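Local coordinates for ethylbenzene dehydrogenase alpha-subunit (Aromatoleum aromaticum, PDB 2IVF), which belongs to the molybdopterin oxidoreductase family and carries a molybdenum atom, an iron/sulfur cluster and the bound groups MGD and MD1, at residues K630-L635 against M644-V649; E636-S641 against F920-Q925; D900-V905 against Q925-K930. One frame throughout, in Å; residues are numbered along the deposited sequence.

Interaction 1: residues K630-L635 against M644-V649; sequences KMIFAL and MYADIV. With MD1 (phosphoric acid 4-(2-amino-4-oxo-3,4,5,6,-tetrahydro-pteridin-6-yl)-2-hydroxy-3,4-dimercapto-but-3-en-yl ester guanylate ester), chain N.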
loop_
_atom_site.group_PDB
_atom_site.type_symbol
_atom_site.label_atom_id
_atom_site.label_comp_id
_atom_site.label_asym_id
_atom_site.label_seq_id
_atom_site.Cartn_x
_atom_site.Cartn_y
_atom_site.Cartn_z
ATOM N N LYS A 630 14.903 -18.363 -26.921
ATOM C CA LYS A 630 15.753 -17.589 -27.846
ATOM C C LYS A 630 15.590 -16.077 -27.619
ATOM O O LYS A 630 16.530 -15.300 -27.861
ATOM C CB LYS A 630 15.380 -17.883 -29.294
ATOM C CG LYS A 630 15.697 -19.300 -29.742
ATOM C CD LYS A 630 17.199 -19.557 -29.986
ATOM C CE LYS A 630 17.624 -19.179 -31.411
ATOM N NZ LYS A 630 19.067 -19.484 -31.756
ATOM N N MET A 631 14.398 -15.664 -27.202
ATOM C CA MET A 631 14.124 -14.238 -26.981
ATOM C C MET A 631 13.223 -14.043 -25.803
ATOM O O MET A 631 12.106 -14.578 -25.742
ATOM C CB MET A 631 13.473 -13.625 -28.227
ATOM C CG MET A 631 12.918 -12.239 -28.078
ATOM S SD MET A 631 14.190 -11.020 -27.696
ATOM C CE MET A 631 15.203 -11.127 -29.213
ATOM N N ILE A 632 13.679 -13.188 -24.896
ATOM C CA ILE A 632 12.871 -12.743 -23.813
ATOM C C ILE A 632 12.825 -11.259 -23.962
ATOM O O ILE A 632 13.877 -10.611 -23.973
ATOM C CB ILE A 632 13.496 -13.087 -22.450
ATOM C CG1 ILE A 632 13.749 -14.580 -22.377
ATOM C CG2 ILE A 632 12.576 -12.602 -21.356
ATOM C CD1 ILE A 632 14.514 -15.078 -21.100
ATOM N N PHE A 633 11.628 -10.708 -24.114
ATOM C CA PHE A 633 11.527 -9.262 -24.220
ATOM C C PHE A 633 10.457 -8.744 -23.296
ATOM O O PHE A 633 9.455 -9.419 -23.014
ATOM C CB PHE A 633 11.331 -8.801 -25.662
ATOM C CG PHE A 633 9.978 -9.174 -26.270
ATOM C CD1 PHE A 633 9.743 -10.452 -26.734
ATOM C CD2 PHE A 633 8.959 -8.235 -26.384
ATOM C CE1 PHE A 633 8.531 -10.780 -27.344
ATOM C CE2 PHE A 633 7.730 -8.590 -26.951
ATOM C CZ PHE A 633 7.528 -9.851 -27.428
ATOM N N ALA A 634 10.703 -7.547 -22.792
ATOM C CA ALA A 634 9.854 -6.942 -21.811
ATOM C C ALA A 634 9.366 -5.607 -22.323
ATOM O O ALA A 634 10.143 -4.837 -22.918
ATOM C CB ALA A 634 10.590 -6.744 -20.533
ATOM N N LEU A 635 8.085 -5.351 -22.065
ATOM C CA LEU A 635 7.487 -4.050 -22.251
ATOM C C LEU A 635 7.278 -3.500 -20.868
ATOM O O LEU A 635 6.314 -3.870 -20.186
ATOM C CB LEU A 635 6.167 -4.136 -22.980
ATOM C CG LEU A 635 6.259 -4.221 -24.488
ATOM C CD1 LEU A 635 6.708 -5.590 -24.856
ATOM C CD2 LEU A 635 4.886 -3.880 -25.133
ATOM N N MET A 644 15.396 -7.847 -15.785
ATOM C CA MET A 644 16.842 -8.006 -15.675
ATOM C C MET A 644 17.357 -9.229 -16.404
ATOM O O MET A 644 18.534 -9.305 -16.727
ATOM C CB MET A 644 17.271 -7.980 -14.210
ATOM C CG MET A 644 17.185 -6.550 -13.637
ATOM S SD MET A 644 18.416 -5.466 -14.382
ATOM C CE MET A 644 19.972 -6.139 -13.752
ATOM N N TYR A 645 16.483 -10.195 -16.664
ATOM C CA TYR A 645 16.867 -11.391 -17.392
ATOM C C TYR A 645 16.471 -11.364 -18.851
ATOM O O TYR A 645 16.725 -12.316 -19.582
ATOM C CB TYR A 645 16.223 -12.621 -16.759
ATOM C CG TYR A 645 16.756 -12.922 -15.415
ATOM C CD1 TYR A 645 16.233 -12.287 -14.316
ATOM C CD2 TYR A 645 17.820 -13.821 -15.227
ATOM C CE1 TYR A 645 16.714 -12.533 -13.069
ATOM C CE2 TYR A 645 18.301 -14.078 -13.937
ATOM C CZ TYR A 645 17.707 -13.411 -12.873
ATOM O OH TYR A 645 18.111 -13.590 -11.554
ATOM N N ALA A 646 15.892 -10.268 -19.289
ATOM C CA ALA A 646 15.449 -10.150 -20.660
ATOM C C ALA A 646 16.611 -9.919 -21.615
ATOM O O ALA A 646 17.716 -9.491 -21.233
ATOM C CB ALA A 646 14.449 -8.990 -20.774
ATOM N N ASP A 647 16.363 -10.209 -22.879
ATOM C CA ASP A 647 17.277 -9.892 -23.933
ATOM C C ASP A 647 17.062 -8.494 -24.430
ATOM O O ASP A 647 18.012 -7.858 -24.849
ATOM C CB ASP A 647 17.105 -10.873 -25.074
ATOM C CG ASP A 647 17.253 -12.294 -24.613
ATOM O OD1 ASP A 647 18.245 -12.607 -23.899
ATOM O OD2 ASP A 647 16.367 -13.089 -24.958
ATOM N N ILE A 648 15.809 -8.035 -24.387
ATOM C CA ILE A 648 15.411 -6.742 -24.912
ATOM C C ILE A 648 14.401 -6.155 -23.932
ATOM O O ILE A 648 13.451 -6.831 -23.523
ATOM C CB ILE A 648 14.730 -6.882 -26.318
ATOM C CG1 ILE A 648 15.687 -7.399 -27.379
ATOM C CG2 ILE A 648 14.128 -5.534 -26.761
ATOM C CD1 ILE A 648 16.864 -6.488 -27.708
ATOM N N VAL A 649 14.596 -4.902 -23.538
ATOM C CA VAL A 649 13.617 -4.211 -22.727
ATOM C C VAL A 649 13.172 -2.985 -23.514
ATOM O O VAL A 649 14.019 -2.179 -23.961
ATOM C CB VAL A 649 14.198 -3.825 -21.360
ATOM C CG1 VAL A 649 13.159 -3.057 -20.525
ATOM C CG2 VAL A 649 14.701 -5.088 -20.613
HETATM P PB MD1 N . 2.653 -9.226 -11.408
HETATM O O3B MD1 N . 3.184 -7.944 -10.649
HETATM O O1B MD1 N . 1.529 -8.784 -12.275
HETATM O O2B MD1 N . 3.745 -10.096 -11.899
HETATM O O3A MD1 N . 2.012 -10.042 -10.209
HETATM C C10 MD1 N . 0.634 -9.889 -9.805
HETATM C C11 MD1 N . 0.531 -10.714 -8.533
HETATM O O11 MD1 N . 1.140 -9.854 -7.511
HETATM C C12 MD1 N . -0.913 -10.937 -8.169
HETATM S S12 MD1 N . -2.172 -10.001 -8.850
HETATM C C13 MD1 N . -1.272 -11.858 -7.217
HETATM S S13 MD1 N . -2.876 -12.094 -6.747
HETATM C C14 MD1 N . -0.288 -12.739 -6.547
HETATM N N15 MD1 N . -0.151 -12.656 -5.132
HETATM C C16 MD1 N . 0.829 -13.349 -4.469
HETATM C C15 MD1 N . 0.812 -13.306 -3.087
HETATM O O14 MD1 N . -0.074 -12.667 -2.458
HETATM N N17 MD1 N . 1.850 -13.940 -2.485
HETATM C C17 MD1 N . 2.811 -14.642 -3.215
HETATM N N16 MD1 N . 3.763 -15.245 -2.518
HETATM N N18 MD1 N . 2.766 -14.700 -4.556
HETATM C C20 MD1 N . 1.791 -14.072 -5.177
HETATM N N8 MD1 N . 1.711 -14.170 -6.530
HETATM C C7 MD1 N . 0.752 -13.481 -7.350
HETATM P PA MD1 N . 4.557 -7.107 -10.729
HETATM O O1A MD1 N . 4.204 -5.744 -10.229
HETATM O O2A MD1 N . 5.589 -7.857 -9.979
HETATM O "O5'" MD1 N . 4.964 -7.051 -12.254
HETATM C "C5'" MD1 N . 4.164 -6.223 -13.090
HETATM C "C4'" MD1 N . 5.031 -5.332 -13.880
HETATM O "O4'" MD1 N . 4.113 -4.462 -14.530
HETATM C "C1'" MD1 N . 4.841 -3.245 -14.702
HETATM N N9 MD1 N . 4.002 -2.070 -14.974
HETATM C C4 MD1 N . 3.895 -1.519 -16.175
HETATM N N3 MD1 N . 4.462 -1.889 -17.348
HETATM C C2 MD1 N . 4.210 -1.198 -18.459
HETATM N N2 MD1 N . 4.761 -1.571 -19.645
HETATM N N1 MD1 N . 3.433 -0.061 -18.357
HETATM C C6 MD1 N . 2.830 0.371 -17.200
HETATM O O6 MD1 N . 2.097 1.359 -17.234
HETATM C C5 MD1 N . 3.060 -0.396 -16.048
HETATM N N7 MD1 N . 2.698 -0.305 -14.773
HETATM C C8 MD1 N . 3.267 -1.332 -14.136
HETATM C "C2'" MD1 N . 5.577 -3.046 -13.380
HETATM O "O2'" MD1 N . 6.756 -2.212 -13.492
HETATM C "C3'" MD1 N . 5.877 -4.482 -12.924
HETATM O "O3'" MD1 N . 7.280 -4.821 -13.075
#
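The flat carboxylate of Asp647 turns OD2 to 630-635, where the backbone N-H of Ile632 meets it on the anti side, 32° out of the carboxylate plane (Ile632 N to Asp647 OD2 2.7 Å). Arg149 and Arg153 form salt bridges to OD1 and OD2, so both oxygens are engaged and the group probably remains ionised. The other flat group, the ring of Phe633, turns away from 644-649 and packs among Ile170, Val602, Met604 and Ile694, while its CB stays against Ile648 CB at 4.0 Å. Asp647 reaches Ile632 because CG stands beside its own N, with chi1 at -55°; its N-H and its carboxylate can then address the same residue. Asp647 N donates to Ile632 O over 2.7 Å, and Ile648 N donates to that same oxygen over 3.2 Å, giving one carbonyl two donors. From there regular pairing takes over: Ala634 N donates to Ile648 O at 2.9 Å, and the parallel bridges are Phe633 with Ile648 and Ala634 with Val649. Phe633 and Ile648 share the face that helix 163-181 covers, where the bent chain of Met631 brings SD within 3.9 Å of Ile648 CG1 and also against Asp647 CB. Ile632 CG2 packs against Ala646 CB at 4.1 Å. Tyr645 O, next to Ile632 CD1, is buried with no polar partner in the model. Past the paired residues, MD1 N2 donates to Leu635 O at 2.8 Å and 166°, a nearly straight bond. The parallel pair, with MD1 bound near the C-terminal end of strand 631-636, is consistent with the Rossmann-like alpha/beta regions of molybdopterin oxidoreductases.

Interaction 2: residues E636-S641 against F920-Q925; sequences ETRMSS and FWDAHQ. With MD1 (phosphoric acid 4-(2-amino-4-oxo-3,4,5,6,-tetrahydro-pteridin-6-yl)-2-hydroxy-3,4-dimercapto-but-3-en-yl ester guanylate ester), chain N.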
loop_
_atom_site.group_PDB
_atom_site.type_symbol
_atom_site.label_atom_id
_atom_site.label_comp_id
_atom_site.label_asym_id
_atom_site.label_seq_id
_atom_site.Cartn_x
_atom_site.Cartn_y
_atom_site.Cartn_z
ATOM N N GLU A 636 8.209 -2.643 -20.457
ATOM C CA GLU A 636 8.269 -2.179 -19.089
ATOM C C GLU A 636 8.423 -0.692 -18.940
ATOM O O GLU A 636 9.005 0.012 -19.781
ATOM C CB GLU A 636 9.442 -2.884 -18.374
ATOM C CG GLU A 636 9.066 -4.077 -17.519
ATOM C CD GLU A 636 8.252 -3.791 -16.295
ATOM O OE1 GLU A 636 7.907 -2.608 -15.979
ATOM O OE2 GLU A 636 7.951 -4.798 -15.614
ATOM N N THR A 637 7.916 -0.206 -17.827
ATOM C CA THR A 637 8.194 1.129 -17.361
ATOM C C THR A 637 9.339 1.114 -16.374
ATOM O O THR A 637 9.971 2.142 -16.122
ATOM C CB THR A 637 6.982 1.700 -16.624
ATOM O OG1 THR A 637 6.585 0.768 -15.621
ATOM C CG2 THR A 637 5.833 1.922 -17.605
ATOM N N ARG A 638 9.612 -0.063 -15.830
ATOM C CA ARG A 638 10.416 -0.191 -14.655
ATOM C C ARG A 638 11.366 -1.402 -14.817
ATOM O O ARG A 638 11.044 -2.386 -15.504
ATOM C CB ARG A 638 9.434 -0.358 -13.489
ATOM C CG ARG A 638 9.967 -0.520 -12.107
ATOM C CD ARG A 638 8.831 -0.950 -11.145
ATOM N NE ARG A 638 8.597 -2.372 -11.326
ATOM C CZ ARG A 638 9.232 -3.332 -10.658
ATOM N NH1 ARG A 638 10.142 -3.055 -9.723
ATOM N NH2 ARG A 638 8.980 -4.573 -10.960
ATOM N N MET A 639 12.552 -1.309 -14.222
ATOM C CA MET A 639 13.501 -2.416 -14.284
ATOM C C MET A 639 13.133 -3.450 -13.223
ATOM O O MET A 639 13.638 -3.444 -12.087
ATOM C CB MET A 639 14.948 -1.971 -14.175
ATOM C CG MET A 639 15.891 -3.121 -14.365
ATOM S SD MET A 639 15.830 -3.825 -16.028
ATOM C CE MET A 639 16.735 -2.634 -16.993
ATOM N N SER A 640 12.182 -4.305 -13.596
ATOM C CA SER A 640 11.736 -5.394 -12.728
ATOM C C SER A 640 12.812 -6.437 -12.629
ATOM O O SER A 640 13.708 -6.484 -13.446
ATOM C CB SER A 640 10.454 -6.039 -13.282
ATOM O OG SER A 640 10.708 -6.769 -14.451
ATOM N N SER A 641 12.705 -7.285 -11.614
ATOM C CA SER A 641 13.631 -8.367 -11.457
ATOM C C SER A 641 13.600 -9.271 -12.667
ATOM O O SER A 641 14.657 -9.775 -13.093
ATOM C CB SER A 641 13.330 -9.151 -10.174
ATOM O OG SER A 641 12.069 -9.737 -10.237
ATOM N N PHE A 920 4.653 -9.599 -0.263
ATOM C CA PHE A 920 5.674 -9.869 -1.274
ATOM C C PHE A 920 6.541 -8.700 -1.642
ATOM O O PHE A 920 6.175 -7.533 -1.439
ATOM C CB PHE A 920 5.111 -10.574 -2.509
ATOM C CG PHE A 920 4.140 -9.778 -3.314
ATOM C CD1 PHE A 920 4.573 -8.721 -4.077
ATOM C CD2 PHE A 920 2.810 -10.138 -3.372
ATOM C CE1 PHE A 920 3.700 -8.020 -4.857
ATOM C CE2 PHE A 920 1.911 -9.426 -4.168
ATOM C CZ PHE A 920 2.355 -8.407 -4.920
ATOM N N TRP A 921 7.710 -9.029 -2.193
ATOM C CA TRP A 921 8.716 -8.062 -2.597
ATOM C C TRP A 921 9.220 -8.468 -3.973
ATOM O O TRP A 921 9.077 -9.648 -4.379
ATOM C CB TRP A 921 9.889 -8.089 -1.603
ATOM C CG TRP A 921 9.438 -7.735 -0.210
ATOM C CD1 TRP A 921 9.136 -8.600 0.793
ATOM C CD2 TRP A 921 9.168 -6.426 0.291
ATOM N NE1 TRP A 921 8.748 -7.909 1.937
ATOM C CE2 TRP A 921 8.767 -6.568 1.651
ATOM C CE3 TRP A 921 9.314 -5.148 -0.237
ATOM C CZ2 TRP A 921 8.421 -5.483 2.446
ATOM C CZ3 TRP A 921 8.976 -4.085 0.543
ATOM C CH2 TRP A 921 8.528 -4.244 1.864
ATOM N N ASP A 922 9.813 -7.526 -4.703
ATOM C CA ASP A 922 10.379 -7.893 -5.987
ATOM C C ASP A 922 11.640 -8.660 -5.731
ATOM O O ASP A 922 12.322 -8.411 -4.747
ATOM C CB ASP A 922 10.639 -6.650 -6.833
ATOM C CG ASP A 922 10.651 -6.933 -8.324
ATOM O OD1 ASP A 922 10.730 -8.117 -8.764
ATOM O OD2 ASP A 922 10.651 -5.901 -9.048
ATOM N N ALA A 923 11.975 -9.586 -6.628
ATOM C CA ALA A 923 13.080 -10.526 -6.389
ATOM C C ALA A 923 14.464 -9.895 -6.218
ATOM O O ALA A 923 15.268 -10.385 -5.419
ATOM C CB ALA A 923 13.120 -11.592 -7.445
ATOM N N HIS A 924 14.744 -8.799 -6.933
ATOM C CA HIS A 924 16.063 -8.167 -6.840
ATOM C C HIS A 924 16.166 -7.215 -5.639
ATOM O O HIS A 924 17.141 -6.420 -5.495
ATOM C CB HIS A 924 16.491 -7.531 -8.166
ATOM C CG HIS A 924 15.540 -6.518 -8.726
ATOM N ND1 HIS A 924 14.297 -6.264 -8.184
ATOM C CD2 HIS A 924 15.645 -5.726 -9.821
ATOM C CE1 HIS A 924 13.693 -5.339 -8.905
ATOM N NE2 HIS A 924 14.489 -4.993 -9.900
ATOM N N GLN A 925 15.165 -7.278 -4.757
ATOM C CA GLN A 925 15.278 -6.662 -3.427
ATOM C C GLN A 925 15.881 -7.609 -2.383
ATOM O O GLN A 925 16.113 -7.219 -1.218
ATOM C CB GLN A 925 13.916 -6.210 -2.912
ATOM C CG GLN A 925 13.202 -5.225 -3.808
ATOM C CD GLN A 925 11.929 -4.729 -3.183
ATOM O OE1 GLN A 925 10.809 -5.193 -3.528
ATOM N NE2 GLN A 925 12.071 -3.784 -2.271
HETATM P PB MD1 N . 2.653 -9.226 -11.408
HETATM O O3B MD1 N . 3.184 -7.944 -10.649
HETATM O O1B MD1 N . 1.529 -8.784 -12.275
HETATM O O2B MD1 N . 3.745 -10.096 -11.899
HETATM O O3A MD1 N . 2.012 -10.042 -10.209
HETATM C C10 MD1 N . 0.634 -9.889 -9.805
HETATM C C11 MD1 N . 0.531 -10.714 -8.533
HETATM O O11 MD1 N . 1.140 -9.854 -7.511
HETATM C C12 MD1 N . -0.913 -10.937 -8.169
HETATM S S12 MD1 N . -2.172 -10.001 -8.850
HETATM C C13 MD1 N . -1.272 -11.858 -7.217
HETATM S S13 MD1 N . -2.876 -12.094 -6.747
HETATM C C14 MD1 N . -0.288 -12.739 -6.547
HETATM N N15 MD1 N . -0.151 -12.656 -5.132
HETATM C C16 MD1 N . 0.829 -13.349 -4.469
HETATM C C15 MD1 N . 0.812 -13.306 -3.087
HETATM O O14 MD1 N . -0.074 -12.667 -2.458
HETATM N N17 MD1 N . 1.850 -13.940 -2.485
HETATM C C17 MD1 N . 2.811 -14.642 -3.215
HETATM N N16 MD1 N . 3.763 -15.245 -2.518
HETATM N N18 MD1 N . 2.766 -14.700 -4.556
HETATM C C20 MD1 N . 1.791 -14.072 -5.177
HETATM N N8 MD1 N . 1.711 -14.170 -6.530
HETATM C C7 MD1 N . 0.752 -13.481 -7.350
HETATM P PA MD1 N . 4.557 -7.107 -10.729
HETATM O O1A MD1 N . 4.204 -5.744 -10.229
HETATM O O2A MD1 N . 5.589 -7.857 -9.979
HETATM O "O5'" MD1 N . 4.964 -7.051 -12.254
HETATM C "C5'" MD1 N . 4.164 -6.223 -13.090
HETATM C "C4'" MD1 N . 5.031 -5.332 -13.880
HETATM O "O4'" MD1 N . 4.113 -4.462 -14.530
HETATM C "C1'" MD1 N . 4.841 -3.245 -14.702
HETATM N N9 MD1 N . 4.002 -2.070 -14.974
HETATM C C4 MD1 N . 3.895 -1.519 -16.175
HETATM N N3 MD1 N . 4.462 -1.889 -17.348
HETATM C C2 MD1 N . 4.210 -1.198 -18.459
HETATM N N2 MD1 N . 4.761 -1.571 -19.645
HETATM N N1 MD1 N . 3.433 -0.061 -18.357
HETATM C C6 MD1 N . 2.830 0.371 -17.200
HETATM O O6 MD1 N . 2.097 1.359 -17.234
HETATM C C5 MD1 N . 3.060 -0.396 -16.048
HETATM N N7 MD1 N . 2.698 -0.305 -14.773
HETATM C C8 MD1 N . 3.267 -1.332 -14.136
HETATM C "C2'" MD1 N . 5.577 -3.046 -13.380
HETATM O "O2'" MD1 N . 6.756 -2.212 -13.492
HETATM C "C3'" MD1 N . 5.877 -4.482 -12.924
HETATM O "O3'" MD1 N . 7.280 -4.821 -13.075
#
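Ser641 and His924 bring their CA atoms to 5.2 Å, the nearest backbone approach between two irregular segments, one with an inverse gamma turn centred on Met639 and the other with a short 3-10 turn at 923-925. Arg638 and Asp922 approach from opposite directions, and the guanidinium grips one carboxylate oxygen end-on: NH1 and NH2 both bind OD2, at 3.0 and 2.9 Å. That oxygen lies in the guanidinium plane, whereas the guanidinium and carboxylate planes are 45° apart. The arginine chain runs extended and then bends at chi3 (79°), which swings NE and NH2 to the ribose of MD1. NH2 donates to MD1 O3' at 2.7 Å and NE to MD1 O2', while the same two hydroxyls donate to Glu636, O3' reaching OE2 at 2.6 Å. Asp922 OD1 is gripped from one face of its plane by Ser641 OG, at 2.6 Å, and by Ala923 N, with Asn609 as a further donor. His924 NE2 donates to Met639 O in the ring plane at 2.8 Å, with an angle of 164° at the hydrogen, and Ser641 CB sits over a face of that ring, 3.8 Å from its centroid, in a CH-pi contact. Asp922, with Thr860 OG1 as a further partner of NH1, is thus a second shell that probably orients Arg638, which with Glu636 brackets the ribose diol: the nucleotide site of a molybdopterin cofactor.

Interaction 3: residues D900-V905 against Q925-K930; sequences DCEIMV and QYKGWK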
loop_
_atom_site.group_PDB
_atom_site.type_symbol
_atom_site.label_atom_id
_atom_site.label_comp_id
_atom_site.label_asym_id
_atom_site.label_seq_id
_atom_site.Cartn_x
_atom_site.Cartn_y
_atom_site.Cartn_z
ATOM N N ASP A 900 15.983 -21.667 -0.304
ATOM C CA ASP A 900 16.155 -20.777 0.833
ATOM C C ASP A 900 16.262 -19.350 0.389
ATOM O O ASP A 900 16.542 -19.077 -0.777
ATOM C CB ASP A 900 17.407 -21.133 1.626
ATOM C CG ASP A 900 18.710 -20.857 0.848
ATOM O OD1 ASP A 900 18.896 -21.431 -0.250
ATOM O OD2 ASP A 900 19.550 -20.067 1.338
ATOM N N CYS A 901 16.089 -18.440 1.340
ATOM C CA CYS A 901 16.266 -17.036 1.059
ATOM C C CYS A 901 16.660 -16.340 2.339
ATOM O O CYS A 901 16.612 -16.948 3.404
ATOM C CB CYS A 901 15.002 -16.464 0.512
ATOM S SG CYS A 901 13.635 -16.431 1.698
ATOM N N GLU A 902 17.137 -15.116 2.222
ATOM C CA GLU A 902 17.558 -14.356 3.381
ATOM C C GLU A 902 16.717 -13.125 3.387
ATOM O O GLU A 902 16.514 -12.523 2.338
ATOM C CB GLU A 902 19.026 -13.980 3.261
ATOM C CG GLU A 902 19.549 -13.159 4.405
ATOM C CD GLU A 902 21.065 -13.115 4.471
ATOM O OE1 GLU A 902 21.752 -14.064 4.002
ATOM O OE2 GLU A 902 21.571 -12.116 5.031
ATOM N N ILE A 903 16.247 -12.749 4.577
ATOM C CA ILE A 903 15.292 -11.671 4.733
ATOM C C ILE A 903 15.471 -11.058 6.100
ATOM O O ILE A 903 15.895 -11.755 7.028
ATOM C CB ILE A 903 13.889 -12.256 4.550
ATOM C CG1 ILE A 903 12.868 -11.160 4.320
ATOM C CG2 ILE A 903 13.582 -13.210 5.692
ATOM C CD1 ILE A 903 11.535 -11.706 3.709
ATOM N N MET A 904 15.223 -9.755 6.203
ATOM C CA MET A 904 15.267 -9.037 7.478
ATOM C C MET A 904 14.062 -9.392 8.324
ATOM O O MET A 904 12.951 -9.499 7.805
ATOM C CB MET A 904 15.318 -7.533 7.262
ATOM C CG MET A 904 15.134 -6.710 8.570
ATOM S SD MET A 904 15.316 -4.963 8.292
ATOM C CE MET A 904 17.108 -4.773 8.240
ATOM N N VAL A 905 14.259 -9.485 9.637
ATOM C CA VAL A 905 13.236 -9.928 10.537
ATOM C C VAL A 905 12.589 -8.729 11.217
ATOM O O VAL A 905 13.258 -7.787 11.672
ATOM C CB VAL A 905 13.795 -10.863 11.615
ATOM C CG1 VAL A 905 12.704 -11.205 12.689
ATOM C CG2 VAL A 905 14.326 -12.145 10.984
ATOM N N GLN A 925 15.165 -7.278 -4.757
ATOM C CA GLN A 925 15.278 -6.662 -3.427
ATOM C C GLN A 925 15.881 -7.609 -2.383
ATOM O O GLN A 925 16.113 -7.219 -1.218
ATOM C CB GLN A 925 13.916 -6.210 -2.912
ATOM C CG GLN A 925 13.202 -5.225 -3.808
ATOM C CD GLN A 925 11.929 -4.729 -3.183
ATOM O OE1 GLN A 925 10.809 -5.193 -3.528
ATOM N NE2 GLN A 925 12.071 -3.784 -2.271
ATOM N N TYR A 926 16.165 -8.843 -2.797
ATOM C CA TYR A 926 16.689 -9.836 -1.915
ATOM C C TYR A 926 18.115 -10.191 -2.267
ATOM O O TYR A 926 18.511 -10.208 -3.444
ATOM C CB TYR A 926 15.954 -11.171 -2.056
ATOM C CG TYR A 926 14.506 -11.223 -1.656
ATOM C CD1 TYR A 926 13.509 -10.738 -2.518
ATOM C CD2 TYR A 926 14.118 -11.843 -0.485
ATOM C CE1 TYR A 926 12.184 -10.834 -2.195
ATOM C CE2 TYR A 926 12.785 -11.929 -0.140
ATOM C CZ TYR A 926 11.830 -11.480 -1.008
ATOM O OH TYR A 926 10.510 -11.614 -0.678
ATOM N N LYS A 927 18.845 -10.581 -1.232
ATOM C CA LYS A 927 20.197 -11.091 -1.402
ATOM C C LYS A 927 20.191 -12.272 -2.349
ATOM O O LYS A 927 19.361 -13.175 -2.240
ATOM C CB LYS A 927 20.792 -11.476 -0.044
ATOM C CG LYS A 927 21.105 -10.256 0.795
ATOM C CD LYS A 927 21.624 -10.596 2.196
ATOM C CE LYS A 927 21.644 -9.322 3.080
ATOM N NZ LYS A 927 22.334 -9.444 4.394
ATOM N N GLY A 928 21.055 -12.205 -3.345
ATOM C CA GLY A 928 21.160 -13.248 -4.354
ATOM C C GLY A 928 19.945 -13.245 -5.261
ATOM O O GLY A 928 19.803 -14.142 -6.088
ATOM N N TRP A 929 19.089 -12.230 -5.123
ATOM C CA TRP A 929 17.805 -12.182 -5.834
ATOM C C TRP A 929 16.975 -13.462 -5.670
ATOM O O TRP A 929 16.252 -13.883 -6.591
ATOM C CB TRP A 929 17.974 -11.930 -7.336
ATOM C CG TRP A 929 18.692 -10.712 -7.699
ATOM C CD1 TRP A 929 19.533 -9.980 -6.939
ATOM C CD2 TRP A 929 18.708 -10.130 -8.999
ATOM N NE1 TRP A 929 20.030 -8.922 -7.673
ATOM C CE2 TRP A 929 19.535 -8.999 -8.940
ATOM C CE3 TRP A 929 18.042 -10.421 -10.189
ATOM C CZ2 TRP A 929 19.764 -8.171 -10.052
ATOM C CZ3 TRP A 929 18.262 -9.599 -11.290
ATOM C CH2 TRP A 929 19.107 -8.486 -11.204
ATOM N N LYS A 930 17.024 -14.040 -4.480
ATOM C CA LYS A 930 16.206 -15.194 -4.159
ATOM C C LYS A 930 15.048 -14.682 -3.281
ATOM O O LYS A 930 15.217 -14.484 -2.084
ATOM C CB LYS A 930 17.040 -16.199 -3.443
ATOM C CG LYS A 930 18.092 -16.875 -4.380
ATOM C CD LYS A 930 19.192 -17.544 -3.638
ATOM C CE LYS A 930 18.769 -18.714 -2.799
ATOM N NZ LYS A 930 19.985 -19.440 -2.286
HETATM O O HOH W 1 17.696 -10.408 1.392
HETATM O O HOH W 2 17.555 -14.193 -0.470
#
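Glu902 and Lys927 meet in a salt bridge, NZ lying 2.9 Å from OE2. A second one joins Asp900 and Lys930, with NZ 3.0 Å from OD1. In both cases the lysine comes in from above the carboxylate, 41° out of its plane, and in the second the bend of Lys930 at chi3 (65°) carries its tip there, passing CE close by Asp900 O, a buried oxygen with no polar partner. Deeper in, Tyr926 and Ile903 lie side by side, CE2 to CD1 at 4.1 Å, and Glu902 O faces the ring edge at Tyr926 CD2. No direct backbone hydrogen bond spans the segments; water does that work. One molecule donates to Glu902 O at 2.6 Å and accepts from Lys927 N at 2.9 Å, and another accepts from Glu902 N while lying near Lys927 O and Lys930 O. Further out, Lys893 holds Glu902 OE1, Trp929 N binds Tyr926 O to close the turn, and Trp929 NE1 bonds to Val111 O of the beta-subunit. Two salt bridges and bridging water thus hold a loop against strand 900-908 within the molybdopterin dinucleotide binding domain, a member of the double-psi beta-barrel clan.

Overall arrangement
The first segments of interactions 1 and 2 are consecutive: strand 631-636 pairs in interaction 1, then its C-terminal end and the following loop enter interaction 2, with centres 14 Å apart. Interaction 3 shares Gln925 with interaction 2, again 14 Å away; interactions 1 and 3 are 24 Å apart. Along the chain the segments of interactions 1 and 2 alternate, as do those of 2 and 3, while interaction 1 closes before interaction 3 opens. Trp929 packs on residues of both other contacts. Interaction 2 thus brings together loops that follow strands of two different mixed sheets, 278 residues apart in the chain, with MD1 touching interactions 1 and 2 and beta-subunit residues alongside all three.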